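Local coordinates for DNA ligase (Aquifex aeolicus, PDB 3QWU), which is a putative ATP-dependent ligase that binds adenosine and calcium and probably joins nucleic acid ends through an adenylated intermediate, at residues A[32-35]-A[40-43]; A[303-308]-A[333-338]. All blocks are in the same frame, centred on the assembly; numbering follows the deposited sequence.

Overall arrangement
The two contacts belong to different parts of the fold, one at the loop of an N-terminal sheet and the other across a C-terminal sheet, their centres 29 Å apart and their nearest atoms about 15 Å apart. Interaction 1 closes the connection between strands 27-32 and 44-45; three of its eight touching residues are buried, and its chemistry is mainly backbone hydrogen bonding, with one aspartate side chain accepting from a backbone amide of the turn. Interaction 2 is a surface contact between strands 303-310 and 330-340, which are separated by strand 343-352. There no hydrogen bond runs directly from segment to segment; an arginine and a threonine are both bonded to Asp349 of the middle strand, with a tyrosine beside them.

Interaction 1 of 2, residues A[32-35]-A[40-43]; sequences FNDD and PRGT
Backbone hydrogen bonds and one aspartate-to-amide bond join Phe32-Asp35 to Pro40-Thr43 where the chain turns back between strands 27-32 and 44-45. Phe32 is held at both ends of its backbone: its N donates to Thr43 O at 2.8 Å, and its O accepts from Gly42 N at 2.9 Å. Beyond this pair Asp35 takes over with its side chain. Its CG stands anti to the carbonyl carbon (chi1 -66°), and OD1 receives the N-H of Arg41 in a nearly straight bond of 2.9 Å, while OD2 is bound by His56. The carboxylate thus ties down an amide inside the type II beta turn of Pro40 to Thr43, in which Gly42 takes the positive phi usual for the third residue. Across the turn Thr43 OG1 donates to Pro40 O, and the same hydroxyl is bonded to Gly53, so the turn is tied to the chain just after strand 50-51. This closes the hairpin-like connection of two adjacent strands in an antiparallel sheet.

The Phe32 ring and the Thr43 side chain lie side by side, pointing the same way; CD1 comes 3.6 Å from Thr43 CB, and Thr43 O sits at the ring edge, in its plane. An alanine in place of Phe32 would keep the backbone bonds but is likely to leave a gap beside the Thr43 methyl and the neighbours Val19 and Ile39. Arg41 runs extended alongside the Asn33 carbonyl, its CD 3.3 Å from Asn33 O, which lies at the guanidinium edge. Its side chain also touches Arg100, a residue of the adenosine pocket, and comes within about 9 Å of the bound adenosine.

Interaction 2 of 2, residues A[303-308]-A[333-338]; sequences YKTFTC and KERRLE
Arg335 reaches from its strand toward Tyr303 and Thr305. Its CB points toward the other segment, and with CG anti to the carbonyl carbon (chi1 -48°) the chain continues to CD, whose nearest partner on the facing strand is the methyl CG2 of Thr305, 4.1 Å away. A bend at chi3 (70°) then turns the guanidinium so that NH1 lies 4.0 Å from Tyr303 CE2 and 4.1 Å from Tyr303 OH, near the hydroxyl end of the ring; NH1 is likewise 4.0 Å from Thr305 OG1. The threonine hydroxyl stands over one face of the guanidinium, and the ring and guanidinium planes are only 24° apart although the two side chains cross at about a right angle.

These distances are loose because the two segments belong to the outer strands of a three-stranded antiparallel sheet, with strand 343-352 between them; the nearest CA atoms, of Thr305 and Arg335, are 9.0 Å apart. The sheet belongs to the C-terminal region, which is related by family to OB-fold domains. Asp349 on the middle strand supplies the polar link: one carboxylate oxygen forms a salt bridge with Arg335 NH1 and the other a hydrogen bond with Thr305 OG1, and the Tyr303 side chain also touches it. The aspartate probably draws the arginine tip across the sheet.

Two residues, Arg335 and Arg336, stand opposite the single Glu347 of the neighbouring strand, a classic beta bulge. Arg336 forms a salt bridge with Glu338, NE and NH2 both donating to OE1, at 2.7 and 2.5 Å. OE1 lies near the guanidinium plane, but both nitrogens approach on its anti side from out of the carboxylate plane, through bent bonds. NH1 forms a salt bridge with Glu347, so carboxylates of both strands hold the guanidinium.

Interaction 1 of 2, residues A[32-35]-A[40-43]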
loop_
_atom_site.group_PDB
_atom_site.type_symbol
_atom_site.label_atom_id
_atom_site.label_comp_id
_atom_site.label_asym_id
_atom_site.label_seq_id
_atom_site.Cartn_x
_atom_site.Cartn_y
_atom_site.Cartn_z
ATOM N N PHE A 32 -14.002 -2.113 24.699
ATOM C CA PHE A 32 -12.718 -1.542 24.269
ATOM C C PHE A 32 -12.602 -1.559 22.753
ATOM O O PHE A 32 -12.431 -2.617 22.136
ATOM C CB PHE A 32 -11.535 -2.273 24.922
ATOM C CG PHE A 32 -11.168 -1.706 26.258
ATOM C CD1 PHE A 32 -11.767 -2.168 27.409
ATOM C CD2 PHE A 32 -10.264 -0.662 26.352
ATOM C CE1 PHE A 32 -11.425 -1.613 28.653
ATOM C CE2 PHE A 32 -9.929 -0.073 27.586
ATOM C CZ PHE A 32 -10.496 -0.548 28.734
ATOM N N ASN A 33 -12.704 -0.382 22.150
ATOM C CA ASN A 33 -12.724 -0.266 20.699
ATOM C C ASN A 33 -11.326 -0.388 20.111
ATOM O O ASN A 33 -11.161 -0.854 18.995
ATOM C CB ASN A 33 -13.342 1.069 20.291
ATOM C CG ASN A 33 -13.461 1.211 18.796
ATOM O OD1 ASN A 33 -14.330 0.604 18.182
ATOM N ND2 ASN A 33 -12.576 2.015 18.195
ATOM N N ASP A 34 -10.331 0.055 20.875
ATOM C CA ASP A 34 -8.918 -0.100 20.526
ATOM C C ASP A 34 -8.144 -0.581 21.727
ATOM O O ASP A 34 -8.648 -0.541 22.857
ATOM C CB ASP A 34 -8.310 1.257 20.120
ATOM C CG ASP A 34 -8.496 1.576 18.646
ATOM O OD1 ASP A 34 -8.499 0.642 17.795
ATOM O OD2 ASP A 34 -8.639 2.786 18.346
ATOM N N ASP A 35 -6.901 -0.988 21.477
ATOM C CA ASP A 35 -5.926 -1.188 22.536
ATOM C C ASP A 35 -5.800 0.099 23.314
ATOM O O ASP A 35 -5.867 1.195 22.758
ATOM C CB ASP A 35 -4.559 -1.554 21.975
ATOM C CG ASP A 35 -4.543 -2.896 21.281
ATOM O OD1 ASP A 35 -5.365 -3.768 21.613
ATOM O OD2 ASP A 35 -3.707 -3.083 20.376
ATOM N N PRO A 40 -6.191 -5.235 25.907
ATOM C CA PRO A 40 -6.442 -5.505 24.490
ATOM C C PRO A 40 -7.862 -5.096 24.046
ATOM O O PRO A 40 -8.822 -5.192 24.828
ATOM C CB PRO A 40 -6.210 -7.008 24.376
ATOM C CG PRO A 40 -6.451 -7.543 25.702
ATOM C CD PRO A 40 -6.096 -6.476 26.697
ATOM N N ARG A 41 -7.933 -4.531 22.837
ATOM C CA ARG A 41 -9.176 -4.331 22.064
ATOM C C ARG A 41 -10.106 -5.543 22.126
ATOM O O ARG A 41 -9.667 -6.659 22.027
ATOM C CB ARG A 41 -8.803 -4.044 20.594
ATOM C CG ARG A 41 -9.921 -4.203 19.588
ATOM C CD ARG A 41 -9.574 -3.652 18.198
ATOM N NE ARG A 41 -10.742 -3.772 17.315
ATOM C CZ ARG A 41 -11.023 -4.822 16.537
ATOM N NH1 ARG A 41 -10.205 -5.886 16.481
ATOM N NH2 ARG A 41 -12.136 -4.814 15.795
ATOM N N GLY A 42 -11.397 -5.313 22.262
ATOM C CA GLY A 42 -12.353 -6.398 22.335
ATOM C C GLY A 42 -12.753 -6.700 23.761
ATOM O O GLY A 42 -13.713 -7.432 24.003
ATOM N N THR A 43 -12.014 -6.135 24.703
ATOM C CA THR A 43 -12.314 -6.304 26.110
ATOM C C THR A 43 -13.674 -5.696 26.372
ATOM O O THR A 43 -13.971 -4.603 25.887
ATOM C CB THR A 43 -11.202 -5.669 26.968
ATOM O OG1 THR A 43 -9.989 -6.396 26.715
ATOM C CG2 THR A 43 -11.538 -5.668 28.467
#

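Interaction 2 of 2, residues A[303-308]-A[333-338]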
loop_
_atom_site.group_PDB
_atom_site.type_symbol
_atom_site.label_atom_id
_atom_site.label_comp_id
_atom_site.label_asym_id
_atom_site.label_seq_id
_atom_site.Cartn_x
_atom_site.Cartn_y
_atom_site.Cartn_z
ATOM N N TYR A 303 -19.248 -4.695 -5.453
ATOM C CA TYR A 303 -19.792 -5.185 -4.207
ATOM C C TYR A 303 -19.477 -6.684 -3.997
ATOM O O TYR A 303 -19.212 -7.407 -4.976
ATOM C CB TYR A 303 -21.322 -4.937 -4.202
ATOM C CG TYR A 303 -22.102 -5.728 -5.234
ATOM C CD1 TYR A 303 -22.424 -5.179 -6.460
ATOM C CD2 TYR A 303 -22.553 -7.025 -4.966
ATOM C CE1 TYR A 303 -23.142 -5.899 -7.418
ATOM C CE2 TYR A 303 -23.280 -7.747 -5.927
ATOM C CZ TYR A 303 -23.556 -7.165 -7.137
ATOM O OH TYR A 303 -24.279 -7.838 -8.080
ATOM N N LYS A 304 -19.504 -7.125 -2.738
ATOM C CA LYS A 304 -19.428 -8.560 -2.377
ATOM C C LYS A 304 -20.768 -9.009 -1.834
ATOM O O LYS A 304 -21.353 -8.297 -1.059
ATOM C CB LYS A 304 -18.384 -8.814 -1.291
ATOM C CG LYS A 304 -16.951 -8.533 -1.680
ATOM C CD LYS A 304 -15.966 -9.360 -0.820
ATOM C CE LYS A 304 -14.634 -8.676 -0.582
ATOM N NZ LYS A 304 -13.742 -9.619 0.025
ATOM N N THR A 305 -21.254 -10.174 -2.225
ATOM C CA THR A 305 -22.529 -10.665 -1.695
ATOM C C THR A 305 -22.233 -11.664 -0.589
ATOM O O THR A 305 -21.344 -12.468 -0.726
ATOM C CB THR A 305 -23.459 -11.297 -2.822
ATOM O OG1 THR A 305 -23.928 -10.259 -3.718
ATOM C CG2 THR A 305 -24.696 -12.008 -2.224
ATOM N N PHE A 306 -22.983 -11.588 0.504
ATOM C CA PHE A 306 -22.881 -12.516 1.651
ATOM C C PHE A 306 -24.183 -13.213 1.875
ATOM O O PHE A 306 -25.224 -12.601 1.625
ATOM C CB PHE A 306 -22.534 -11.742 2.908
ATOM C CG PHE A 306 -21.175 -11.187 2.866
ATOM C CD1 PHE A 306 -20.909 -10.048 2.146
ATOM C CD2 PHE A 306 -20.144 -11.819 3.489
ATOM C CE1 PHE A 306 -19.629 -9.549 2.076
ATOM C CE2 PHE A 306 -18.876 -11.300 3.442
ATOM C CZ PHE A 306 -18.614 -10.189 2.725
ATOM N N THR A 307 -24.151 -14.473 2.312
ATOM C CA THR A 307 -25.395 -15.193 2.594
ATOM C C THR A 307 -25.314 -15.985 3.887
ATOM O O THR A 307 -24.340 -16.637 4.152
ATOM C CB THR A 307 -25.836 -16.121 1.416
ATOM O OG1 THR A 307 -27.092 -16.763 1.739
ATOM C CG2 THR A 307 -24.808 -17.203 1.125
ATOM N N CYS A 308 -26.325 -15.910 4.726
ATOM C CA CYS A 308 -26.270 -16.612 6.017
ATOM C C CYS A 308 -27.672 -16.839 6.570
ATOM O O CYS A 308 -28.636 -16.277 6.062
ATOM C CB CYS A 308 -25.375 -15.852 6.986
ATOM S SG CYS A 308 -25.915 -14.139 7.276
ATOM N N LYS A 333 -26.510 -3.416 2.155
ATOM C CA LYS A 333 -27.718 -3.354 1.339
ATOM C C LYS A 333 -28.350 -4.742 1.261
ATOM O O LYS A 333 -27.797 -5.630 0.617
ATOM C CB LYS A 333 -27.386 -2.865 -0.074
ATOM C CG LYS A 333 -28.572 -2.851 -1.069
ATOM C CD LYS A 333 -29.327 -1.499 -1.068
ATOM C CE LYS A 333 -30.675 -1.515 -1.863
ATOM N NZ LYS A 333 -31.798 -0.847 -1.094
ATOM N N GLU A 334 -29.500 -4.907 1.918
ATOM C CA GLU A 334 -30.198 -6.179 1.984
ATOM C C GLU A 334 -30.682 -6.575 0.610
ATOM O O GLU A 334 -31.222 -5.747 -0.080
ATOM C CB GLU A 334 -31.420 -6.038 2.929
ATOM C CG GLU A 334 -32.282 -7.311 3.063
ATOM C CD GLU A 334 -33.546 -7.115 3.907
ATOM O OE1 GLU A 334 -33.437 -6.609 5.046
ATOM O OE2 GLU A 334 -34.647 -7.500 3.442
ATOM N N ARG A 335 -30.529 -7.833 0.221
ATOM C CA ARG A 335 -31.212 -8.343 -0.986
ATOM C C ARG A 335 -32.419 -9.185 -0.610
ATOM O O ARG A 335 -33.521 -8.895 -1.039
ATOM C CB ARG A 335 -30.297 -9.183 -1.863
ATOM C CG ARG A 335 -28.949 -8.575 -2.158
ATOM C CD ARG A 335 -27.984 -9.640 -2.710
ATOM N NE ARG A 335 -28.323 -10.095 -4.053
ATOM C CZ ARG A 335 -27.930 -9.510 -5.188
ATOM N NH1 ARG A 335 -27.164 -8.409 -5.196
ATOM N NH2 ARG A 335 -28.326 -10.037 -6.340
ATOM N N ARG A 336 -32.209 -10.210 0.210
ATOM C CA ARG A 336 -33.258 -11.192 0.565
ATOM C C ARG A 336 -33.310 -11.477 2.083
ATOM O O ARG A 336 -32.266 -11.705 2.712
ATOM C CB ARG A 336 -33.004 -12.532 -0.153
ATOM C CG ARG A 336 -33.714 -12.739 -1.468
ATOM C CD ARG A 336 -33.455 -14.151 -2.055
ATOM N NE ARG A 336 -34.060 -15.206 -1.233
ATOM C CZ ARG A 336 -33.408 -16.235 -0.663
ATOM N NH1 ARG A 336 -32.091 -16.412 -0.817
ATOM N NH2 ARG A 336 -34.104 -17.121 0.057
ATOM N N LEU A 337 -34.517 -11.446 2.652
ATOM C CA LEU A 337 -34.786 -11.946 3.997
ATOM C C LEU A 337 -36.082 -12.748 3.956
ATOM O O LEU A 337 -37.175 -12.201 3.950
ATOM C CB LEU A 337 -34.858 -10.808 5.015
ATOM C CG LEU A 337 -34.895 -11.191 6.512
ATOM C CD1 LEU A 337 -33.798 -12.215 6.972
ATOM C CD2 LEU A 337 -34.818 -9.931 7.358
ATOM N N GLU A 338 -35.926 -14.063 3.941
ATOM C CA GLU A 338 -37.003 -14.998 3.637
ATOM C C GLU A 338 -36.961 -16.239 4.551
ATOM O O GLU A 338 -35.896 -16.833 4.750
ATOM C CB GLU A 338 -36.788 -15.513 2.218
ATOM C CG GLU A 338 -37.603 -14.925 1.107
ATOM C CD GLU A 338 -37.556 -15.866 -0.103
ATOM O OE1 GLU A 338 -36.437 -16.309 -0.492
ATOM O OE2 GLU A 338 -38.636 -16.200 -0.632
#